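Local coordinates for protein beta-lactamase (Burkholderia cenocepacia, PDB 5E2G) that probably hydrolyses beta-lactam antibiotics to substituted beta-amino acids, as expected of a member of the class C beta-lactamase family, at residues F58-V63 with V222-A227; P178-T183 with L229-Q234; I268-P273 with I311-S316; V276-L281 with R347-Y352; F320-A325 with V335-G340. All blocks are in the same frame, centred on the assembly; numbering follows the deposited sequence.

Contact 1: residues F58-V63 with V222-A227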
# COMPACT_ATOMS: atom_id res chain seq x y z
N PHE A 58 -3.11 7.45 -10.98
CA PHE A 58 -2.56 8.12 -9.82
C PHE A 58 -1.41 7.30 -9.25
O PHE A 58 -1.43 6.06 -9.31
CB PHE A 58 -3.61 8.31 -8.72
CG PHE A 58 -4.80 9.12 -9.13
CD1 PHE A 58 -5.83 8.55 -9.86
CD2 PHE A 58 -4.90 10.45 -8.77
CE1 PHE A 58 -6.93 9.29 -10.23
CE2 PHE A 58 -6.01 11.20 -9.14
CZ PHE A 58 -7.02 10.61 -9.87
N GLU A 59 -0.40 7.98 -8.70
CA GLU A 59 0.64 7.31 -7.93
C GLU A 59 0.11 7.05 -6.52
O GLU A 59 -0.36 7.97 -5.85
CB GLU A 59 1.91 8.16 -7.85
CG GLU A 59 2.32 8.79 -9.17
CD GLU A 59 3.41 9.83 -9.02
OE1 GLU A 59 3.81 10.14 -7.87
OE2 GLU A 59 3.87 10.35 -10.06
N ILE A 60 0.20 5.80 -6.06
CA ILE A 60 -0.35 5.43 -4.76
C ILE A 60 0.73 5.33 -3.69
O ILE A 60 0.44 4.90 -2.57
CB ILE A 60 -1.18 4.14 -4.85
CG1 ILE A 60 -0.34 2.94 -5.29
CG2 ILE A 60 -2.34 4.33 -5.80
CD1 ILE A 60 -1.12 1.63 -5.27
N GLY A 61 1.96 5.73 -3.99
CA GLY A 61 2.99 5.75 -2.95
C GLY A 61 3.15 4.40 -2.28
O GLY A 61 3.21 3.35 -2.94
N SER A 62 3.21 4.42 -0.95
CA SER A 62 3.48 3.23 -0.16
C SER A 62 2.36 2.20 -0.20
O SER A 62 2.56 1.08 0.27
CB SER A 62 3.77 3.61 1.29
OG SER A 62 4.97 4.35 1.39
N VAL A 63 1.19 2.54 -0.73
CA VAL A 63 0.18 1.52 -0.94
C VAL A 63 0.68 0.49 -1.94
O VAL A 63 0.22 -0.66 -1.94
CB VAL A 63 -1.16 2.17 -1.39
CG1 VAL A 63 -2.23 1.11 -1.57
CG2 VAL A 63 -1.62 3.20 -0.36
N VAL A 222 3.79 1.89 -8.03
CA VAL A 222 2.51 1.59 -8.66
C VAL A 222 1.80 2.88 -9.06
O VAL A 222 1.63 3.81 -8.25
CB VAL A 222 1.62 0.74 -7.74
CG1 VAL A 222 0.28 0.52 -8.40
CG2 VAL A 222 2.27 -0.59 -7.43
N ARG A 223 1.41 2.94 -10.33
CA ARG A 223 0.41 3.87 -10.84
C ARG A 223 -0.83 3.06 -11.18
O ARG A 223 -0.72 1.95 -11.71
CB ARG A 223 0.93 4.60 -12.08
CG ARG A 223 1.71 5.88 -11.81
CD ARG A 223 2.91 5.71 -10.87
NE ARG A 223 3.95 4.85 -11.41
CZ ARG A 223 5.01 5.28 -12.09
NH1 ARG A 223 5.17 6.56 -12.34
NH2 ARG A 223 5.91 4.41 -12.52
N THR A 224 -2.01 3.58 -10.86
CA THR A 224 -3.22 2.78 -11.04
C THR A 224 -4.44 3.69 -11.06
O THR A 224 -4.35 4.89 -10.80
CB THR A 224 -3.35 1.70 -9.95
OG1 THR A 224 -4.50 0.88 -10.19
CG2 THR A 224 -3.45 2.33 -8.57
N THR A 225 -5.59 3.09 -11.39
CA THR A 225 -6.88 3.77 -11.37
C THR A 225 -7.64 3.43 -10.09
O THR A 225 -7.31 2.48 -9.38
CB THR A 225 -7.74 3.36 -12.57
OG1 THR A 225 -8.09 1.98 -12.45
CG2 THR A 225 -7.00 3.58 -13.86
N ALA A 226 -8.68 4.21 -9.83
CA ALA A 226 -9.52 3.93 -8.67
C ALA A 226 -10.21 2.59 -8.82
O ALA A 226 -10.32 1.83 -7.85
CB ALA A 226 -10.54 5.04 -8.46
N ALA A 227 -10.67 2.28 -10.03
CA ALA A 227 -11.34 1.00 -10.26
C ALA A 227 -10.42 -0.17 -9.92
O ALA A 227 -10.82 -1.10 -9.22
CB ALA A 227 -11.82 0.92 -11.71
O HOH W 1 3.18 5.34 -6.73

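Contact 2: residues P178-T183 with L229-Q234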
# COMPACT_ATOMS: atom_id res chain seq x y z
N PRO A 178 -2.76 -9.07 -13.57
CA PRO A 178 -3.81 -9.77 -14.33
C PRO A 178 -4.54 -10.82 -13.53
O PRO A 178 -5.69 -11.14 -13.85
CB PRO A 178 -3.04 -10.40 -15.50
CG PRO A 178 -1.63 -10.45 -15.06
CD PRO A 178 -1.44 -9.26 -14.18
N ALA A 179 -3.93 -11.38 -12.49
CA ALA A 179 -4.64 -12.38 -11.70
C ALA A 179 -5.70 -11.78 -10.80
O ALA A 179 -6.61 -12.49 -10.37
CB ALA A 179 -3.66 -13.16 -10.86
N ILE A 180 -5.59 -10.48 -10.49
CA ILE A 180 -6.67 -9.73 -9.86
C ILE A 180 -7.56 -9.07 -10.90
O ILE A 180 -8.61 -8.52 -10.55
CB ILE A 180 -6.13 -8.64 -8.92
CG1 ILE A 180 -4.93 -9.15 -8.12
CG2 ILE A 180 -7.21 -8.13 -7.96
CD1 ILE A 180 -5.29 -9.68 -6.78
N GLY A 181 -7.18 -9.12 -12.18
CA GLY A 181 -7.92 -8.39 -13.18
C GLY A 181 -7.69 -6.90 -13.08
O GLY A 181 -8.62 -6.12 -13.32
N MSE A 182 -6.49 -6.49 -12.71
CA MSE A 182 -6.13 -5.08 -12.67
C MSE A 182 -5.46 -4.70 -13.99
O MSE A 182 -4.25 -4.86 -14.15
CB MSE A 182 -5.22 -4.79 -11.48
CG MSE A 182 -5.80 -5.20 -10.13
SE MSE A 182 -4.51 -5.03 -8.67
CE MSE A 182 -4.41 -3.10 -8.60
N THR A 183 -6.26 -4.22 -14.94
CA THR A 183 -5.83 -4.01 -16.31
C THR A 183 -5.37 -2.59 -16.58
O THR A 183 -5.02 -2.27 -17.72
CB THR A 183 -6.95 -4.38 -17.30
OG1 THR A 183 -8.08 -3.52 -17.09
CG2 THR A 183 -7.40 -5.80 -17.11
N LEU A 229 -7.62 -0.32 -8.02
CA LEU A 229 -7.35 -0.41 -6.59
C LEU A 229 -8.58 -0.91 -5.84
O LEU A 229 -8.46 -1.69 -4.89
CB LEU A 229 -6.90 0.95 -6.06
CG LEU A 229 -6.04 0.93 -4.80
CD1 LEU A 229 -4.96 -0.12 -4.96
CD2 LEU A 229 -5.42 2.29 -4.56
N LEU A 230 -9.76 -0.49 -6.28
CA LEU A 230 -10.99 -0.99 -5.68
C LEU A 230 -11.13 -2.49 -5.87
O LEU A 230 -11.55 -3.20 -4.96
CB LEU A 230 -12.19 -0.25 -6.28
CG LEU A 230 -13.51 -0.45 -5.53
CD1 LEU A 230 -13.34 -0.02 -4.06
CD2 LEU A 230 -14.62 0.33 -6.21
N ARG A 231 -10.79 -2.98 -7.07
CA ARG A 231 -10.90 -4.42 -7.32
C ARG A 231 -9.97 -5.20 -6.41
O ARG A 231 -10.31 -6.29 -5.94
CB ARG A 231 -10.62 -4.70 -8.80
CG ARG A 231 -10.99 -6.09 -9.23
CD ARG A 231 -11.00 -6.24 -10.75
NE ARG A 231 -11.35 -7.60 -11.14
CZ ARG A 231 -12.59 -8.07 -11.19
NH1 ARG A 231 -13.61 -7.29 -10.88
NH2 ARG A 231 -12.82 -9.33 -11.54
N PHE A 232 -8.78 -4.65 -6.14
CA PHE A 232 -7.87 -5.25 -5.16
C PHE A 232 -8.51 -5.31 -3.77
O PHE A 232 -8.44 -6.34 -3.09
CB PHE A 232 -6.58 -4.45 -5.16
CG PHE A 232 -5.48 -5.03 -4.30
CD1 PHE A 232 -5.15 -6.37 -4.36
CD2 PHE A 232 -4.74 -4.21 -3.47
CE1 PHE A 232 -4.12 -6.90 -3.58
CE2 PHE A 232 -3.70 -4.72 -2.68
CZ PHE A 232 -3.40 -6.07 -2.74
N VAL A 233 -9.16 -4.22 -3.35
CA VAL A 233 -9.88 -4.21 -2.08
C VAL A 233 -10.94 -5.30 -2.05
O VAL A 233 -11.11 -6.00 -1.05
CB VAL A 233 -10.48 -2.81 -1.82
CG1 VAL A 233 -11.47 -2.84 -0.66
CG2 VAL A 233 -9.36 -1.81 -1.56
N GLN A 234 -11.67 -5.47 -3.15
CA GLN A 234 -12.65 -6.55 -3.22
C GLN A 234 -11.97 -7.90 -3.07
O GLN A 234 -12.47 -8.77 -2.34
CB GLN A 234 -13.42 -6.51 -4.54
CG GLN A 234 -14.28 -5.28 -4.76
CD GLN A 234 -15.03 -5.35 -6.08
OE1 GLN A 234 -14.57 -4.83 -7.09
NE2 GLN A 234 -16.18 -6.00 -6.07

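Contact 3: residues I268-P273 with I311-S316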
# COMPACT_ATOMS: atom_id res chain seq x y z
N ILE A 268 2.65 -5.58 5.70
CA ILE A 268 2.46 -4.25 5.14
C ILE A 268 1.13 -3.64 5.57
O ILE A 268 1.11 -2.50 6.03
CB ILE A 268 2.61 -4.24 3.60
CG1 ILE A 268 4.05 -4.62 3.22
CG2 ILE A 268 2.25 -2.86 3.05
CD1 ILE A 268 5.10 -3.67 3.79
N TRP A 269 0.02 -4.37 5.41
CA TRP A 269 -1.25 -3.87 5.91
C TRP A 269 -1.17 -3.55 7.40
O TRP A 269 -0.38 -4.13 8.14
CB TRP A 269 -2.37 -4.88 5.69
CG TRP A 269 -2.73 -5.11 4.27
CD1 TRP A 269 -2.48 -6.24 3.54
CD2 TRP A 269 -3.41 -4.20 3.39
NE1 TRP A 269 -2.97 -6.09 2.26
CE2 TRP A 269 -3.54 -4.85 2.14
CE3 TRP A 269 -3.92 -2.90 3.53
CZ2 TRP A 269 -4.17 -4.24 1.05
CZ3 TRP A 269 -4.53 -2.30 2.45
CH2 TRP A 269 -4.65 -2.97 1.22
N GLU A 270 -2.01 -2.62 7.83
CA GLU A 270 -2.12 -2.23 9.23
C GLU A 270 -3.58 -2.31 9.63
O GLU A 270 -4.46 -1.98 8.83
CB GLU A 270 -1.54 -0.81 9.43
CG GLU A 270 -0.14 -0.66 8.82
CD GLU A 270 0.19 0.76 8.37
OE1 GLU A 270 -0.68 1.65 8.51
OE2 GLU A 270 1.31 0.98 7.87
N GLN A 271 -3.86 -2.78 10.85
CA GLN A 271 -5.24 -3.08 11.19
C GLN A 271 -5.55 -2.74 12.64
O GLN A 271 -4.65 -2.51 13.46
CB GLN A 271 -5.57 -4.56 10.92
CG GLN A 271 -5.09 -5.47 11.99
CD GLN A 271 -5.37 -6.93 11.71
OE1 GLN A 271 -5.40 -7.75 12.62
NE2 GLN A 271 -5.57 -7.27 10.45
N TYR A 272 -6.85 -2.71 12.93
CA TYR A 272 -7.39 -2.37 14.23
C TYR A 272 -8.63 -3.22 14.45
O TYR A 272 -9.30 -3.57 13.47
CB TYR A 272 -7.74 -0.87 14.32
CG TYR A 272 -6.61 0.03 13.90
CD1 TYR A 272 -5.69 0.50 14.83
CD2 TYR A 272 -6.43 0.37 12.57
CE1 TYR A 272 -4.63 1.30 14.45
CE2 TYR A 272 -5.37 1.17 12.17
CZ TYR A 272 -4.47 1.64 13.11
OH TYR A 272 -3.42 2.43 12.73
N PRO A 273 -8.96 -3.57 15.69
CA PRO A 273 -10.22 -4.29 15.93
C PRO A 273 -11.39 -3.48 15.41
O PRO A 273 -11.41 -2.25 15.51
CB PRO A 273 -10.26 -4.45 17.45
CG PRO A 273 -8.92 -4.12 17.94
CD PRO A 273 -8.25 -3.25 16.94
N ILE A 311 -8.87 -2.59 8.27
CA ILE A 311 -7.59 -2.79 7.61
C ILE A 311 -7.36 -1.60 6.70
O ILE A 311 -8.25 -1.24 5.92
CB ILE A 311 -7.57 -4.11 6.82
CG1 ILE A 311 -7.93 -5.29 7.72
CG2 ILE A 311 -6.22 -4.31 6.14
CD1 ILE A 311 -8.21 -6.56 6.98
N ASN A 312 -6.18 -0.98 6.79
CA ASN A 312 -5.94 0.22 5.98
C ASN A 312 -4.46 0.35 5.62
O ASN A 312 -3.60 -0.40 6.09
CB ASN A 312 -6.45 1.50 6.69
CG ASN A 312 -5.69 1.85 7.97
OD1 ASN A 312 -4.75 1.16 8.39
ND2 ASN A 312 -6.09 2.94 8.59
N LYS A 313 -4.19 1.31 4.74
CA LYS A 313 -2.83 1.68 4.37
C LYS A 313 -2.87 3.06 3.73
O LYS A 313 -3.75 3.35 2.92
CB LYS A 313 -2.21 0.68 3.40
CG LYS A 313 -0.80 1.02 2.97
CD LYS A 313 0.17 0.75 4.10
CE LYS A 313 1.54 1.34 3.77
NZ LYS A 313 1.59 2.82 4.03
N THR A 314 -1.91 3.90 4.10
CA THR A 314 -1.72 5.22 3.52
C THR A 314 -0.63 5.19 2.45
O THR A 314 0.25 4.33 2.44
CB THR A 314 -1.34 6.24 4.59
OG1 THR A 314 -0.38 5.66 5.46
CG2 THR A 314 -2.56 6.67 5.39
N GLY A 315 -0.68 6.18 1.56
CA GLY A 315 0.36 6.37 0.57
C GLY A 315 0.54 7.84 0.24
O GLY A 315 -0.45 8.56 0.07
N SER A 316 1.79 8.30 0.14
CA SER A 316 2.07 9.70 -0.16
C SER A 316 3.31 9.80 -1.02
O SER A 316 4.40 9.43 -0.57
CB SER A 316 2.26 10.52 1.12
OG SER A 316 1.07 10.61 1.88
O HOH W 2 2.03 3.38 6.84

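Contact 4: residues V276-L281 with R347-Y352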
# COMPACT_ATOMS: atom_id res chain seq x y z
N VAL A 276 -14.21 0.30 15.41
CA VAL A 276 -13.00 1.05 15.75
C VAL A 276 -13.38 2.50 16.03
O VAL A 276 -14.14 3.10 15.26
CB VAL A 276 -11.96 0.95 14.62
CG1 VAL A 276 -12.61 1.26 13.27
CG2 VAL A 276 -10.77 1.86 14.89
N ALA A 277 -12.86 3.05 17.13
CA ALA A 277 -13.09 4.46 17.46
C ALA A 277 -12.15 5.34 16.66
O ALA A 277 -11.00 4.97 16.42
CB ALA A 277 -12.89 4.72 18.95
N LEU A 278 -12.64 6.51 16.26
CA LEU A 278 -11.80 7.39 15.46
C LEU A 278 -10.47 7.73 16.13
O LEU A 278 -9.43 7.67 15.44
CB LEU A 278 -12.57 8.67 15.09
CG LEU A 278 -11.72 9.64 14.25
CD1 LEU A 278 -11.23 8.97 12.98
CD2 LEU A 278 -12.49 10.92 13.93
N PRO A 279 -10.40 8.06 17.43
CA PRO A 279 -9.08 8.29 18.04
C PRO A 279 -8.11 7.15 17.82
O PRO A 279 -6.90 7.38 17.74
CB PRO A 279 -9.41 8.49 19.52
CG PRO A 279 -10.83 8.92 19.55
CD PRO A 279 -11.49 8.23 18.41
N THR A 280 -8.60 5.92 17.71
CA THR A 280 -7.71 4.80 17.45
C THR A 280 -7.05 4.94 16.08
O THR A 280 -5.84 4.73 15.95
CB THR A 280 -8.47 3.48 17.53
OG1 THR A 280 -8.88 3.26 18.88
CG2 THR A 280 -7.57 2.35 17.13
N LEU A 281 -7.83 5.33 15.07
CA LEU A 281 -7.28 5.48 13.73
C LEU A 281 -6.39 6.69 13.63
O LEU A 281 -5.33 6.64 12.99
CB LEU A 281 -8.42 5.59 12.71
CG LEU A 281 -9.36 4.39 12.66
CD1 LEU A 281 -10.49 4.68 11.70
CD2 LEU A 281 -8.61 3.14 12.25
N ARG A 347 -7.64 12.27 5.28
CA ARG A 347 -8.11 11.10 4.54
C ARG A 347 -8.78 10.12 5.48
O ARG A 347 -9.81 9.52 5.14
CB ARG A 347 -6.94 10.42 3.82
CG ARG A 347 -5.89 11.36 3.29
CD ARG A 347 -4.67 10.60 2.77
NE ARG A 347 -3.51 11.47 2.69
CZ ARG A 347 -2.28 11.06 2.42
NH1 ARG A 347 -2.05 9.77 2.21
NH2 ARG A 347 -1.28 11.92 2.38
N VAL A 348 -8.22 9.95 6.68
CA VAL A 348 -8.76 9.01 7.65
C VAL A 348 -10.16 9.45 8.07
O VAL A 348 -11.10 8.64 8.07
CB VAL A 348 -7.82 8.89 8.86
CG1 VAL A 348 -8.45 8.07 9.95
CG2 VAL A 348 -6.50 8.29 8.43
N LYS A 349 -10.32 10.74 8.39
CA LYS A 349 -11.60 11.23 8.89
C LYS A 349 -12.70 11.08 7.84
O LYS A 349 -13.82 10.68 8.17
CB LYS A 349 -11.48 12.70 9.30
CG LYS A 349 -10.61 12.96 10.49
CD LYS A 349 -10.56 14.45 10.77
CE LYS A 349 -9.20 14.87 11.30
NZ LYS A 349 -9.00 16.34 11.13
N ALA A 350 -12.39 11.38 6.58
CA ALA A 350 -13.39 11.27 5.53
C ALA A 350 -13.79 9.82 5.30
O ALA A 350 -14.98 9.51 5.16
CB ALA A 350 -12.86 11.92 4.25
N ALA A 351 -12.82 8.91 5.27
CA ALA A 351 -13.14 7.49 5.13
C ALA A 351 -14.01 7.02 6.28
O ALA A 351 -14.99 6.29 6.07
CB ALA A 351 -11.85 6.68 5.05
N TYR A 352 -13.67 7.42 7.50
CA TYR A 352 -14.44 6.99 8.67
C TYR A 352 -15.87 7.50 8.59
O TYR A 352 -16.82 6.76 8.88
CB TYR A 352 -13.75 7.48 9.94
CG TYR A 352 -14.24 6.87 11.24
CD1 TYR A 352 -13.83 5.61 11.64
CD2 TYR A 352 -15.08 7.58 12.09
CE1 TYR A 352 -14.26 5.05 12.83
CE2 TYR A 352 -15.51 7.04 13.29
CZ TYR A 352 -15.09 5.78 13.66
OH TYR A 352 -15.53 5.24 14.86
O HOH W 3 -15.07 7.22 16.91

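Contact 5: residues F320-A325 with V335-G340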
# COMPACT_ATOMS: atom_id res chain seq x y z
N PHE A 320 0.93 13.27 -4.86
CA PHE A 320 -0.30 12.50 -4.76
C PHE A 320 -0.57 12.05 -3.33
O PHE A 320 0.34 11.91 -2.51
CB PHE A 320 -0.25 11.25 -5.65
CG PHE A 320 -0.16 11.53 -7.13
CD1 PHE A 320 1.04 11.91 -7.71
CD2 PHE A 320 -1.27 11.37 -7.95
CE1 PHE A 320 1.13 12.15 -9.08
CE2 PHE A 320 -1.19 11.60 -9.32
CZ PHE A 320 0.02 11.99 -9.89
N SER A 321 -1.85 11.78 -3.04
CA SER A 321 -2.28 11.30 -1.73
C SER A 321 -3.26 10.14 -1.90
O SER A 321 -4.23 10.24 -2.65
CB SER A 321 -2.94 12.42 -0.92
OG SER A 321 -2.02 13.45 -0.61
N THR A 322 -3.01 9.05 -1.16
CA THR A 322 -3.78 7.82 -1.28
C THR A 322 -4.19 7.32 0.10
O THR A 322 -3.46 7.48 1.07
CB THR A 322 -2.95 6.73 -1.97
OG1 THR A 322 -2.33 7.29 -3.13
CG2 THR A 322 -3.81 5.55 -2.38
N TYR A 323 -5.37 6.71 0.17
CA TYR A 323 -5.82 6.01 1.37
C TYR A 323 -6.70 4.85 0.97
O TYR A 323 -7.52 4.97 0.07
CB TYR A 323 -6.59 6.94 2.33
CG TYR A 323 -6.93 6.30 3.66
CD1 TYR A 323 -5.93 5.83 4.51
CD2 TYR A 323 -8.25 6.16 4.07
CE1 TYR A 323 -6.24 5.24 5.73
CE2 TYR A 323 -8.56 5.58 5.29
CZ TYR A 323 -7.55 5.12 6.12
OH TYR A 323 -7.87 4.54 7.32
N VAL A 324 -6.54 3.73 1.67
CA VAL A 324 -7.30 2.51 1.43
C VAL A 324 -7.74 1.96 2.78
O VAL A 324 -6.92 1.81 3.68
CB VAL A 324 -6.45 1.45 0.71
CG1 VAL A 324 -7.23 0.16 0.59
CG2 VAL A 324 -6.00 1.97 -0.66
N ALA A 325 -9.03 1.64 2.92
CA ALA A 325 -9.52 1.07 4.16
C ALA A 325 -10.72 0.18 3.89
O ALA A 325 -11.57 0.53 3.07
CB ALA A 325 -9.90 2.16 5.18
N VAL A 335 -11.47 3.58 -1.42
CA VAL A 335 -10.20 3.93 -2.04
C VAL A 335 -10.23 5.43 -2.32
O VAL A 335 -11.19 5.93 -2.92
CB VAL A 335 -9.97 3.12 -3.33
CG1 VAL A 335 -8.81 3.67 -4.12
CG2 VAL A 335 -9.75 1.67 -2.99
N MSE A 336 -9.20 6.15 -1.89
CA MSE A 336 -9.15 7.58 -2.15
C MSE A 336 -7.85 7.95 -2.85
O MSE A 336 -6.78 7.74 -2.30
CB MSE A 336 -9.27 8.38 -0.86
CG MSE A 336 -10.54 8.09 -0.07
SE MSE A 336 -10.52 8.89 1.73
CE MSE A 336 -9.92 10.68 1.25
N LEU A 337 -7.95 8.50 -4.05
CA LEU A 337 -6.78 8.89 -4.82
C LEU A 337 -6.88 10.37 -5.15
O LEU A 337 -7.91 10.82 -5.65
CB LEU A 337 -6.65 8.09 -6.12
CG LEU A 337 -6.95 6.59 -6.05
CD1 LEU A 337 -6.77 5.98 -7.41
CD2 LEU A 337 -6.06 5.92 -5.07
N ALA A 338 -5.83 11.12 -4.86
CA ALA A 338 -5.82 12.55 -5.10
C ALA A 338 -4.48 12.94 -5.70
O ALA A 338 -3.43 12.46 -5.26
CB ALA A 338 -6.06 13.33 -3.80
N ASN A 339 -4.52 13.82 -6.71
CA ASN A 339 -3.27 14.32 -7.28
C ASN A 339 -2.82 15.60 -6.61
O ASN A 339 -2.37 16.55 -7.25
CB ASN A 339 -3.40 14.49 -8.80
CG ASN A 339 -4.40 15.55 -9.18
OD1 ASN A 339 -5.25 15.93 -8.38
ND2 ASN A 339 -4.32 16.02 -10.42
N GLY A 340 -2.92 15.64 -5.28
CA GLY A 340 -2.38 16.72 -4.48
C GLY A 340 -2.12 16.19 -3.09
O GLY A 340 -2.36 15.02 -2.80

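Contact 1: residues F58-V63 with V222-A227
Phe58 and Thr224 face each other as a hydrogen-bonded antiparallel pair: Phe58 N gives its proton to Thr224 O at 2.9 Å along a nearly straight line (172° at the hydrogen), and Thr224 N returns the bond to Phe58 O. The ladder continues where Ile60 N reaches Val222 O at 3.3 Å. Packing is close round Ile60. With CG1 set between the backbone N and the carbonyl carbon (chi1 62°), the side chain offers both ends to the partner: Ile60 CG2 touches Thr224 CG2 at 3.6 Å, and CD1 meets Val222 CG1 at 3.6 Å. Glu59 and Arg223 run alongside each other on the face away from Phe58 and Thr224. They touch through methylenes, Glu59 CG to Arg223 CD at 3.6 Å, while their charged groups, with planes 76° apart, stay beyond salt-bridge range; Tyr197 OH hydrogen-bonds to both groups. The looser end holds a water that accepts from Gly61 N at 3.0 Å and donates to Val222 O at 2.7 Å. Past it lies the partly exposed Ser62. This short two-stranded ribbon leads through the turn at 60-63 to helix 64-77; Ser62, just before that helix, and Lys65 within it fit the SxxK pattern, consistent with the active site of serine beta-lactamases.

Contact 2: residues P178-T183 with L229-Q234
The Phe232 ring and the Arg231 guanidinium are the two flat groups that meet residues 178-183. Ile180 CD1 comes to the ring edge, near its plane, 4.1 Å from Phe232 CD1. Met182, a selenomethionine, places its SE atom 5.2 Å from the centroid of the Phe232 ring and 42° off the ring normal, a Met-aromatic contact. SE also packs on Phe232 CB at 4.1 Å. Near the guanidinium edge, but tilted somewhat out of its plane, stands Ile180 O, which receives Arg231 NE at 2.9 Å; the N-H...O angle of 132° shows a bent bond, although NE lies in the carbonyl plane. Arg231 reaches it with CG anti to the backbone N (chi1 -168°) and an extended chain, whose CD passes 3.5 Å from Gly181 O. The carbonyl belongs to the last residue of helix 168-180, which ends in a Schellman motif with Gly181, of positive phi, as the C-prime residue. On the neighbouring helix 64-77, Leu67 touches both Phe232 and Met182. The chemistry is therefore split: apolar and selenium contacts hold the buried part, while a positive group meets a helix C-terminus, where the partial negative charge of the helix end probably favours a cationic group.

Contact 3: residues I268-P273 with I311-S316
Glu270 and Asn312 form the hydrogen-bonded antiparallel pair of this contact. Asn312 N donates to Glu270 O at 2.8 Å, and Glu270 N to Asn312 O at a longer 3.2 Å; the strand segments diverge appreciably from exact antiparallel, with 142° between their directions. The apolar contacts centre on Trp269, whose indole crosses Ile311 at about a right angle. Its CE3 lies 3.8 Å from Ile311 CG2, and CZ3 rests 3.9 Å from Lys313 CB, while the carbonyl of Asn312 sits at the indole edge. Beyond it, Gln271 CB runs alongside Ile311 CG1. The charged contacts are indirect. Glu270 OE2 and Lys313 NZ are 4.3 Å apart, too far for a salt bridge, and one water joins them, donating to Glu270 OE2 at 2.7 Å and accepting from Lys313 NZ at 2.9 Å. Bends in the Lys313 chain at chi2 (74°) and chi4 bring NZ back to the backbone, where it donates to Thr314 O at 2.6 Å. NZ also hydrogen-bonds to Tyr148 OH, and OE2 of Glu270 forms a salt bridge with Arg146. In sequence, Lys313, Thr314 and Gly315 fit a K(T/S)G-type motif, as in serine beta-lactamases. Strands 263-265 and 321-327 flank the pair in the large antiparallel sheet, and helix 64-77 packs against Ile268 and Trp269.

Contact 4: residues V276-L281 with R347-Y352
Tyr352 and Leu278 contribute the largest buried areas to this helix-on-helix packing, in which the first turn of helix 278-284 and the residues leading into it meet helix 344-357, the last helix of the chain. With CG anti to its backbone N (chi1 -167°), the tyrosine projects from its helix across the start of the other. Leu278 CB lies over one face of the ring, 4.1 Å from the Tyr352 centroid and 22° off the normal, a CH-pi contact displaced toward the rim. Leu281 meets the same ring at about a right angle, its CD1 3.5 Å from Tyr352 CD1. One turn back, Val348 CG1 takes up both leucines, 3.7 Å from Leu281 CB and 4.2 Å from Leu278 CD1. Leu281 also packs on Tyr272 and Trp310, linking the helix pair to the large sheet, while Ala351 and Val348 rest on Tyr323. Two hydrogen bonds hold the phenol oxygen. Tyr352 OH donates to Val276 O at 2.6 Å, lying in the plane of that carbonyl, and accepts from a water at 2.9 Å; the same water receives the proton of Leu278 N, 2.6 Å away.

Contact 5: residues F320-A325 with V335-G340
A beta hairpin joins these segments: strands 321-327 and 332-338 run antiparallel, 179° between the directions of their short segments. Four backbone bonds define the register. Ser321 N donates to Ala338 O at 2.8 Å, and Ala338 N returns to Ser321 O at 2.9 Å; two residues on, Tyr323 N gives to Met336 O at 3.0 Å and Met336 N to Tyr323 O at 2.8 Å. Thr322 with Leu337, and Val324 with Val335, are the non-hydrogen-bonded pairs between and beyond them. On that face Thr322 and Leu337 lie side by side, CG2 of the threonine 3.5 Å from Leu337 CD2, which makes this the tight apolar spot of the pairing. In the large antiparallel sheet of the beta-lactamase fold the hairpin sits between strands 309-316 and 25-32. Helix 226-235 packs on its face with Val324, Val335 and Leu337, and helix 344-357 on its other face with Ser321, Tyr323 and Met336. There the selenium of Met336, a selenomethionine, comes to the edge of the Tyr323 ring, 4.3 Å from CD2. At the open end of the hairpin the strands are tied by a side chain: Ser321 OG, set anti to the carbonyl carbon (chi1 -65°), donates to Gly340 O at 2.7 Å, in the carbonyl plane and on a lone pair. Val342 N hydrogen-bonds to the same hydroxyl. Phe320 and Asn339 cross at a slant, CE2 of Phe320 3.7 Å from Asn339 CB and the ring plane turned 55° from the amide, whose OD1 accepts from Gly25 N.

Contacts 1, 3 and 5 lie close together, with centres 8 to 15 Å apart, while contacts 2 and 4 lie farther out on different sides, their centres 25 Å apart and nearest atoms about 11 Å. Contacts 3 and 5 share the large antiparallel sheet through adjacent strands 309-316 and 321-327; contacts 1 and 2 share helix 226-235. That helix packs on one face of the sheet, helix 344-357 on the other. Along the chain, contacts 1 and 2 interleave, as do 3 and 4, and contact 5 nests inside the loop closed by contact 4. Ser62 CB of contact 1 lies 3.6 Å from Lys313 NZ of contact 3, so segments distant in sequence meet at what is probably the active site.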